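Local atomic coordinates of sulfite reductase [ferredoxin] (Mycobacterium tuberculosis, PDB entry 1ZJ8), a protein that catalyses the ferredoxin-dependent six-electron reduction of sulfite to sulfide, using a siroheme and a [4Fe-4S] cluster. Residues A358-R363 against L448-E453; L463-T468 against G550-Q555; A484-K489 against D537-N542. One frame throughout, in Å; residues are numbered along the deposited sequence.

Contact 1 precedes the other two along the chain, and contact 3 is nested inside the loop that contact 2 closes. Five of the six segments belong to the second 4Fe-4S region; 358-363 comes from the preceding ferredoxin-like half domain, so contact 1 joins the two. The centres of contacts 2 and 3 are about 11 Å apart. These contacts touch where T468, entering strand 469-472, meets D485 and I486, entering strand 486-494: two parallel neighbours in one mixed sheet. Contact 1 lies about 15 Å from contact 3 and 19 Å from contact 2, centre to centre. Helices 532-545 and 553-559 thus pack where these strands begin, and the connection between the strands carries cluster ligands C474 and C478.

Contact 1. Residues A358-R363 against L448-E453; sequences APIAGR and LVPELE
A type I' beta turn from I360 to R363 lies in the loop connecting strands 353-357 and 363-365, which belong to two different sheets, and its first residue, I360, packs against V449 and P450 of helix 442-455. The contact is small, with 97 Å² buried, and wholly apolar across the two segments. Both branches of the isoleucine take part. CG2 of I360 meets CG2 of V449 at 4.1 Å, while the longer arm, extended at chi2 (-179°), carries CD1 past the valine to within 4.4 Å of P450 CD. The I360 and V449 side chains thus slide past one another in opposite directions. Proline lacks an N-H, and the helix is kinked where the nitrogen of P450 makes no bond to the preceding turn; its ring carbon CD is the atom that meets I360. The I360 carbonyl is gripped twice: R363 N closes the turn on it at 3.2 Å, and Q446 NE2 of the same helix also donates to it. The helix therefore holds the turn by a polar bond as well as by V449 and P450. R422 flanks both I360 and V449. The arrangement is that of a connecting turn packed on a helix, here across the junction of a ferredoxin-like half domain and a 4Fe-4S domain.

Contact 2. Residues L463-T468 against G550-Q555; sequences LDVPIT and GERFAQ
V465 faces R552 and I467 faces F553, with CA-CA separations of 6.5 Å and 6.8 Å, as two chain segments run in the same general direction without forming a hydrogen bond to each other. Segment 463-468 is an irregular lead into strand 469-472. Segment 550-555 passes from loop into helix at R552, which holds the N-cap position. In place of strand pairing, V465 and I467 point their side chains at the other segment, V465 at the E551 carbonyl and R552, I467 at the F553 ring.

The two methyls of V465 divide their work. CG2 lies against the aliphatic part of R552, 3.5 Å from its CG, and CG1 approaches the backbone carbonyl O of E551 at 4.1 Å. The V465 and R552 side chains cross at about a right angle; the arginine touches with CG, and its chain bends further out, at chi3 (38°). I467 makes the second crossing: its CG1 reaches CD1 of the F553 ring at 4.0 Å, approaching obliquely. F553 has its ring carbon CG anti to the backbone N (chi1 -168°), which carries the phenyl group across the gap to I467. Polar bridging comes from a third party, because R547 pairs with the carboxylate of D464 and also donates to the E551 carbonyl. The E551 carboxylate turns to R559.

F553 packs edge-to-face on F543 of helix 532-545, and both F553 and I467 touch I486. The start of helix 553-559 is thereby fitted between helix 532-545 and the end of the sheet where the inner strands 469-472 and 486-494 begin.

Contact 3. Residues A484-K489 against D537-N542; sequences ADIGFK and DRVVRN
I486, at the start of strand 486-494, reaches V539 and V540 of helix 532-545 with a single methyl group. Its side chain leaves the backbone with CG1 beside the backbone N and anti to the carbonyl carbon (chi1 -50°), then continues fully extended at chi2. This conformation sends CD1 out toward the helix, and the two side chains together bridge the 9.6 Å between the CA atoms of I486 and V539. CD1 meets V539 CG1 at 4.0 Å, the two side chains pointing at each other tip to tip, and lies 4.3 Å from V540 CG2.

The two valines differ in rotamer. V539 places CG1 between its backbone N and carbonyl carbon (chi1 83°), and this is the methyl that greets the isoleucine. On V540, CG2 makes the flanking contact. I536 also touches I486. I536, V539 and V540, spaced i, i+3, i+4, thus line one side of the helix facing the I486 side chain.

Charged groups of the helix are kept apart from this patch. D537 and R541 are joined one turn apart by a salt bridge, R541 NE to D537 OD1 at 3.0 Å; the hydrogen bond within it is weak in geometry, bent to 144°. D537 OD2 lies in plane at the guanidinium edge, and R541 also reaches a second acid, D458 of helix 457-460.

No hydrogen bond joins the two segments, and only 69 Å² is buried. This contact therefore rests on dispersion and on excluding water, and F488, packed on L532, Y535 and I536, extends the apolar seam between strand and helix.

Contact 1. Residues A358-R363 against L448-E453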
loop_
_atom_site.group_PDB
_atom_site.type_symbol
_atom_site.label_atom_id
_atom_site.label_comp_id
_atom_site.label_asym_id
_atom_site.label_seq_id
_atom_site.Cartn_x
_atom_site.Cartn_y
_atom_site.Cartn_z
ATOM N N ALA A 358 -7.818 -5.667 -13.704
ATOM C CA ALA A 358 -6.514 -5.026 -13.608
ATOM C C ALA A 358 -6.531 -3.731 -14.375
ATOM O O ALA A 358 -6.454 -3.737 -15.596
ATOM C CB ALA A 358 -5.398 -5.934 -14.171
ATOM N N PRO A 359 -6.601 -2.611 -13.655
ATOM C CA PRO A 359 -6.352 -1.355 -14.312
ATOM C C PRO A 359 -4.844 -1.243 -14.542
ATOM O O PRO A 359 -4.128 -2.247 -14.425
ATOM C CB PRO A 359 -6.879 -0.323 -13.315
ATOM C CG PRO A 359 -7.047 -1.048 -11.994
ATOM C CD PRO A 359 -6.863 -2.483 -12.208
ATOM N N ILE A 360 -4.365 -0.052 -14.888
ATOM C CA ILE A 360 -2.951 0.191 -15.048
ATOM C C ILE A 360 -2.471 0.972 -13.826
ATOM O O ILE A 360 -2.728 2.173 -13.698
ATOM C CB ILE A 360 -2.683 0.989 -16.343
ATOM C CG1 ILE A 360 -2.974 0.131 -17.579
ATOM C CG2 ILE A 360 -1.240 1.497 -16.362
ATOM C CD1 ILE A 360 -2.711 0.823 -18.907
ATOM N N ALA A 361 -1.780 0.281 -12.927
ATOM C CA ALA A 361 -1.199 0.884 -11.743
ATOM C C ALA A 361 -2.224 1.656 -10.964
ATOM O O ALA A 361 -1.978 2.782 -10.631
ATOM C CB ALA A 361 -0.075 1.804 -12.134
ATOM N N GLY A 362 -3.398 1.070 -10.734
ATOM C CA GLY A 362 -4.418 1.657 -9.863
ATOM C C GLY A 362 -5.239 2.803 -10.439
ATOM O O GLY A 362 -6.187 3.268 -9.793
ATOM N N ARG A 363 -4.916 3.256 -11.653
ATOM C CA ARG A 363 -5.551 4.465 -12.199
ATOM C C ARG A 363 -6.933 4.197 -12.732
ATOM O O ARG A 363 -7.073 3.484 -13.719
ATOM C CB ARG A 363 -4.710 5.065 -13.330
ATOM C CG ARG A 363 -5.446 6.182 -14.119
ATOM C CD ARG A 363 -4.621 7.437 -14.330
ATOM N NE ARG A 363 -4.491 8.176 -13.079
ATOM C CZ ARG A 363 -3.658 9.201 -12.899
ATOM N NH1 ARG A 363 -2.905 9.642 -13.905
ATOM N NH2 ARG A 363 -3.570 9.787 -11.705
ATOM N N LEU A 448 3.414 2.881 -20.804
ATOM C CA LEU A 448 4.491 1.906 -20.804
ATOM C C LEU A 448 3.948 0.502 -20.938
ATOM O O LEU A 448 4.516 -0.297 -21.677
ATOM C CB LEU A 448 5.333 2.066 -19.545
ATOM C CG LEU A 448 6.560 1.165 -19.399
ATOM C CD1 LEU A 448 7.506 1.318 -20.583
ATOM C CD2 LEU A 448 7.257 1.467 -18.071
ATOM N N VAL A 449 2.840 0.218 -20.251
ATOM C CA VAL A 449 2.175 -1.082 -20.323
ATOM C C VAL A 449 1.822 -1.473 -21.779
ATOM O O VAL A 449 2.233 -2.538 -22.239
ATOM C CB VAL A 449 0.943 -1.127 -19.378
ATOM C CG1 VAL A 449 0.013 -2.265 -19.770
ATOM C CG2 VAL A 449 1.380 -1.261 -17.924
ATOM N N PRO A 450 1.085 -0.614 -22.513
ATOM C CA PRO A 450 0.847 -0.817 -23.961
ATOM C C PRO A 450 2.103 -1.005 -24.804
ATOM O O PRO A 450 2.163 -1.940 -25.622
ATOM C CB PRO A 450 0.174 0.483 -24.401
ATOM C CG PRO A 450 -0.341 1.129 -23.182
ATOM C CD PRO A 450 0.391 0.581 -21.994
ATOM N N GLU A 451 3.090 -0.133 -24.610
ATOM C CA GLU A 451 4.383 -0.289 -25.306
ATOM C C GLU A 451 4.921 -1.705 -25.129
ATOM O O GLU A 451 5.112 -2.417 -26.113
ATOM C CB GLU A 451 5.441 0.711 -24.828
ATOM C CG GLU A 451 6.680 0.714 -25.729
ATOM C CD GLU A 451 7.791 1.634 -25.245
ATOM O OE1 GLU A 451 7.506 2.642 -24.554
ATOM O OE2 GLU A 451 8.961 1.326 -25.560
ATOM N N LEU A 452 5.112 -2.108 -23.869
ATOM C CA LEU A 452 5.579 -3.446 -23.513
ATOM C C LEU A 452 4.704 -4.535 -24.117
ATOM O O LEU A 452 5.213 -5.515 -24.664
ATOM C CB LEU A 452 5.605 -3.588 -21.988
ATOM C CG LEU A 452 6.643 -2.711 -21.267
ATOM C CD1 LEU A 452 6.562 -2.838 -19.749
ATOM C CD2 LEU A 452 8.056 -3.037 -21.750
ATOM N N GLU A 453 3.388 -4.349 -24.026
ATOM C CA GLU A 453 2.432 -5.306 -24.560
ATOM C C GLU A 453 2.674 -5.619 -26.035
ATOM O O GLU A 453 2.777 -6.776 -26.412
ATOM C CB GLU A 453 1.012 -4.787 -24.350
ATOM C CG GLU A 453 0.405 -5.184 -23.013
ATOM C CD GLU A 453 -0.925 -4.489 -22.734
ATOM O OE1 GLU A 453 -1.313 -3.656 -23.602
ATOM O OE2 GLU A 453 -1.564 -4.770 -21.671
#

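Contact 2. Residues L463-T468 against G550-Q555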
loop_
_atom_site.group_PDB
_atom_site.type_symbol
_atom_site.label_atom_id
_atom_site.label_comp_id
_atom_site.label_asym_id
_atom_site.label_seq_id
_atom_site.Cartn_x
_atom_site.Cartn_y
_atom_site.Cartn_z
ATOM N N LEU A 463 6.557 -16.788 -22.205
ATOM C CA LEU A 463 6.576 -16.244 -20.853
ATOM C C LEU A 463 5.585 -16.944 -19.942
ATOM O O LEU A 463 4.585 -16.373 -19.490
ATOM C CB LEU A 463 6.376 -14.724 -20.850
ATOM C CG LEU A 463 7.690 -13.968 -21.047
ATOM C CD1 LEU A 463 7.445 -12.463 -21.050
ATOM C CD2 LEU A 463 8.699 -14.349 -19.969
ATOM N N ASP A 464 5.922 -18.194 -19.650
ATOM C CA ASP A 464 5.148 -19.028 -18.727
ATOM C C ASP A 464 5.199 -18.534 -17.281
ATOM O O ASP A 464 4.519 -19.081 -16.421
ATOM C CB ASP A 464 5.661 -20.484 -18.777
ATOM C CG ASP A 464 7.163 -20.600 -18.454
ATOM O OD1 ASP A 464 7.631 -19.913 -17.518
ATOM O OD2 ASP A 464 7.876 -21.377 -19.132
ATOM N N VAL A 465 6.039 -17.539 -17.013
ATOM C CA VAL A 465 6.273 -17.076 -15.658
ATOM C C VAL A 465 6.218 -15.544 -15.652
ATOM O O VAL A 465 6.755 -14.899 -16.556
ATOM C CB VAL A 465 7.638 -17.679 -15.122
ATOM C CG1 VAL A 465 8.846 -16.800 -15.482
ATOM C CG2 VAL A 465 7.584 -17.965 -13.610
ATOM N N PRO A 466 5.574 -14.950 -14.634
ATOM C CA PRO A 466 5.308 -13.497 -14.623
ATOM C C PRO A 466 6.488 -12.666 -14.132
ATOM O O PRO A 466 7.122 -13.053 -13.143
ATOM C CB PRO A 466 4.195 -13.372 -13.584
ATOM C CG PRO A 466 4.486 -14.485 -12.595
ATOM C CD PRO A 466 5.099 -15.603 -13.395
ATOM N N ILE A 467 6.748 -11.532 -14.794
ATOM C CA ILE A 467 7.799 -10.583 -14.390
ATOM C C ILE A 467 7.210 -9.313 -13.785
ATOM O O ILE A 467 6.791 -8.414 -14.488
ATOM C CB ILE A 467 8.713 -10.175 -15.580
ATOM C CG1 ILE A 467 9.476 -11.386 -16.107
ATOM C CG2 ILE A 467 9.715 -9.068 -15.162
ATOM C CD1 ILE A 467 8.747 -12.128 -17.185
ATOM N N THR A 468 7.224 -9.233 -12.468
ATOM C CA THR A 468 6.667 -8.080 -11.765
ATOM C C THR A 468 7.563 -6.859 -11.968
ATOM O O THR A 468 8.770 -6.976 -11.958
ATOM C CB THR A 468 6.454 -8.369 -10.244
ATOM O OG1 THR A 468 7.704 -8.625 -9.596
ATOM C CG2 THR A 468 5.558 -9.558 -10.053
ATOM N N GLY A 550 12.112 -23.697 -17.259
ATOM C CA GLY A 550 11.231 -23.606 -16.087
ATOM C C GLY A 550 11.718 -22.625 -15.029
ATOM O O GLY A 550 11.152 -22.568 -13.933
ATOM N N GLU A 551 12.753 -21.843 -15.354
ATOM C CA GLU A 551 13.419 -20.997 -14.358
ATOM C C GLU A 551 12.695 -19.675 -14.169
ATOM O O GLU A 551 12.295 -19.034 -15.135
ATOM C CB GLU A 551 14.871 -20.714 -14.748
ATOM C CG GLU A 551 15.702 -20.192 -13.573
ATOM C CD GLU A 551 17.089 -19.720 -13.965
ATOM O OE1 GLU A 551 17.334 -19.501 -15.170
ATOM O OE2 GLU A 551 17.935 -19.555 -13.056
ATOM N N ARG A 552 12.551 -19.253 -12.923
ATOM C CA ARG A 552 11.984 -17.934 -12.630
ATOM C C ARG A 552 13.012 -16.824 -12.854
ATOM O O ARG A 552 14.217 -17.053 -12.829
ATOM C CB ARG A 552 11.429 -17.876 -11.195
ATOM C CG ARG A 552 9.987 -18.421 -11.069
ATOM C CD ARG A 552 9.584 -18.731 -9.624
ATOM N NE ARG A 552 10.109 -17.741 -8.665
ATOM C CZ ARG A 552 10.944 -17.989 -7.643
ATOM N NH1 ARG A 552 11.377 -19.230 -7.391
ATOM N NH2 ARG A 552 11.341 -16.981 -6.847
ATOM N N PHE A 553 12.506 -15.621 -13.093
ATOM C CA PHE A 553 13.333 -14.443 -13.329
ATOM C C PHE A 553 14.271 -14.126 -12.144
ATOM O O PHE A 553 15.456 -13.833 -12.343
ATOM C CB PHE A 553 12.430 -13.239 -13.642
ATOM C CG PHE A 553 13.171 -12.064 -14.165
ATOM C CD1 PHE A 553 13.403 -11.926 -15.518
ATOM C CD2 PHE A 553 13.661 -11.099 -13.303
ATOM C CE1 PHE A 553 14.111 -10.838 -16.002
ATOM C CE2 PHE A 553 14.361 -10.022 -13.777
ATOM C CZ PHE A 553 14.589 -9.893 -15.130
ATOM N N ALA A 554 13.739 -14.197 -10.922
ATOM C CA ALA A 554 14.526 -13.930 -9.702
ATOM C C ALA A 554 15.688 -14.916 -9.503
ATOM O O ALA A 554 16.687 -14.590 -8.856
ATOM C CB ALA A 554 13.630 -13.925 -8.472
ATOM N N GLN A 555 15.562 -16.114 -10.064
ATOM C CA GLN A 555 16.647 -17.094 -10.044
ATOM C C GLN A 555 17.719 -16.845 -11.109
ATOM O O GLN A 555 18.900 -16.950 -10.816
ATOM C CB GLN A 555 16.090 -18.506 -10.172
ATOM C CG GLN A 555 15.420 -18.966 -8.894
ATOM C CD GLN A 555 14.690 -20.273 -9.056
ATOM O OE1 GLN A 555 14.995 -21.073 -9.954
ATOM N NE2 GLN A 555 13.706 -20.501 -8.190
#

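Contact 3. Residues A484-K489 against D537-N542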
loop_
_atom_site.group_PDB
_atom_site.type_symbol
_atom_site.label_atom_id
_atom_site.label_comp_id
_atom_site.label_asym_id
_atom_site.label_seq_id
_atom_site.Cartn_x
_atom_site.Cartn_y
_atom_site.Cartn_z
ATOM N N ALA A 484 10.402 -6.533 -6.349
ATOM C CA ALA A 484 9.915 -6.702 -7.715
ATOM C C ALA A 484 10.979 -7.447 -8.438
ATOM O O ALA A 484 12.132 -7.347 -8.073
ATOM C CB ALA A 484 9.719 -5.356 -8.376
ATOM N N ASP A 485 10.602 -8.198 -9.461
ATOM C CA ASP A 485 11.589 -8.767 -10.353
ATOM C C ASP A 485 12.364 -7.612 -10.988
ATOM O O ASP A 485 13.590 -7.650 -11.005
ATOM C CB ASP A 485 10.935 -9.679 -11.392
ATOM C CG ASP A 485 10.366 -10.957 -10.775
ATOM O OD1 ASP A 485 10.855 -11.402 -9.698
ATOM O OD2 ASP A 485 9.404 -11.501 -11.367
ATOM N N ILE A 486 11.661 -6.579 -11.461
ATOM C CA ILE A 486 12.299 -5.363 -11.923
ATOM C C ILE A 486 11.752 -4.151 -11.160
ATOM O O ILE A 486 10.647 -3.693 -11.420
ATOM C CB ILE A 486 12.089 -5.172 -13.426
ATOM C CG1 ILE A 486 12.465 -6.450 -14.171
ATOM C CG2 ILE A 486 12.928 -3.985 -13.932
ATOM C CD1 ILE A 486 12.283 -6.381 -15.644
ATOM N N GLY A 487 12.530 -3.630 -10.220
ATOM C CA GLY A 487 12.122 -2.476 -9.430
ATOM C C GLY A 487 12.858 -1.252 -9.909
ATOM O O GLY A 487 14.028 -1.335 -10.270
ATOM N N PHE A 488 12.181 -0.111 -9.927
ATOM C CA PHE A 488 12.797 1.136 -10.365
ATOM C C PHE A 488 12.695 2.164 -9.253
ATOM O O PHE A 488 11.602 2.426 -8.755
ATOM C CB PHE A 488 12.116 1.656 -11.630
ATOM C CG PHE A 488 12.346 0.799 -12.840
ATOM C CD1 PHE A 488 13.420 1.026 -13.669
ATOM C CD2 PHE A 488 11.477 -0.233 -13.159
ATOM C CE1 PHE A 488 13.633 0.241 -14.783
ATOM C CE2 PHE A 488 11.691 -1.027 -14.288
ATOM C CZ PHE A 488 12.768 -0.780 -15.096
ATOM N N LYS A 489 13.838 2.728 -8.858
ATOM C CA LYS A 489 13.875 3.792 -7.845
ATOM C C LYS A 489 14.248 5.081 -8.537
ATOM O O LYS A 489 15.393 5.262 -8.967
ATOM C CB LYS A 489 14.882 3.496 -6.723
ATOM C CG LYS A 489 15.002 4.619 -5.628
ATOM C CD LYS A 489 15.901 4.225 -4.428
ATOM C CE LYS A 489 17.279 3.679 -4.852
ATOM N NZ LYS A 489 18.070 3.185 -3.683
ATOM N N ASP A 537 12.782 -4.428 -22.324
ATOM C CA ASP A 537 12.843 -5.258 -23.515
ATOM C C ASP A 537 14.188 -5.971 -23.602
ATOM O O ASP A 537 14.235 -7.196 -23.740
ATOM C CB ASP A 537 12.621 -4.392 -24.757
ATOM C CG ASP A 537 12.761 -5.172 -26.069
ATOM O OD1 ASP A 537 11.730 -5.494 -26.694
ATOM O OD2 ASP A 537 13.906 -5.445 -26.491
ATOM N N ARG A 538 15.274 -5.196 -23.514
ATOM C CA ARG A 538 16.628 -5.740 -23.568
ATOM C C ARG A 538 16.761 -6.873 -22.559
ATOM O O ARG A 538 17.037 -8.006 -22.942
ATOM C CB ARG A 538 17.642 -4.627 -23.288
ATOM C CG ARG A 538 19.109 -5.008 -23.408
ATOM C CD ARG A 538 19.981 -3.753 -23.589
ATOM N NE ARG A 538 19.841 -2.756 -22.516
ATOM C CZ ARG A 538 19.316 -1.523 -22.634
ATOM N NH1 ARG A 538 18.809 -1.060 -23.777
ATOM N NH2 ARG A 538 19.275 -0.732 -21.563
ATOM N N VAL A 539 16.507 -6.569 -21.286
ATOM C CA VAL A 539 16.783 -7.503 -20.194
ATOM C C VAL A 539 15.908 -8.751 -20.239
ATOM O O VAL A 539 16.363 -9.856 -19.950
ATOM C CB VAL A 539 16.651 -6.814 -18.802
ATOM C CG1 VAL A 539 15.198 -6.753 -18.321
ATOM C CG2 VAL A 539 17.499 -7.533 -17.772
ATOM N N VAL A 540 14.655 -8.570 -20.623
ATOM C CA VAL A 540 13.706 -9.671 -20.664
ATOM C C VAL A 540 14.040 -10.581 -21.844
ATOM O O VAL A 540 13.863 -11.786 -21.767
ATOM C CB VAL A 540 12.240 -9.154 -20.739
ATOM C CG1 VAL A 540 11.269 -10.283 -21.055
ATOM C CG2 VAL A 540 11.841 -8.455 -19.426
ATOM N N ARG A 541 14.534 -10.012 -22.935
ATOM C CA ARG A 541 14.989 -10.825 -24.046
ATOM C C ARG A 541 16.243 -11.612 -23.673
ATOM O O ARG A 541 16.327 -12.789 -23.989
ATOM C CB ARG A 541 15.213 -9.940 -25.268
ATOM C CG ARG A 541 13.914 -9.372 -25.798
ATOM C CD ARG A 541 14.093 -8.720 -27.150
ATOM N NE ARG A 541 12.827 -8.177 -27.605
ATOM C CZ ARG A 541 11.803 -8.923 -27.996
ATOM N NH1 ARG A 541 11.902 -10.247 -28.035
ATOM N NH2 ARG A 541 10.673 -8.339 -28.371
ATOM N N ASN A 542 17.206 -10.959 -23.009
ATOM C CA ASN A 542 18.377 -11.641 -22.441
ATOM C C ASN A 542 17.925 -12.747 -21.484
ATOM O O ASN A 542 18.540 -13.829 -21.416
ATOM C CB ASN A 542 19.274 -10.659 -21.680
ATOM C CG ASN A 542 20.068 -9.733 -22.598
ATOM O OD1 ASN A 542 19.881 -9.725 -23.821
ATOM N ND2 ASN A 542 20.954 -8.936 -22.004
#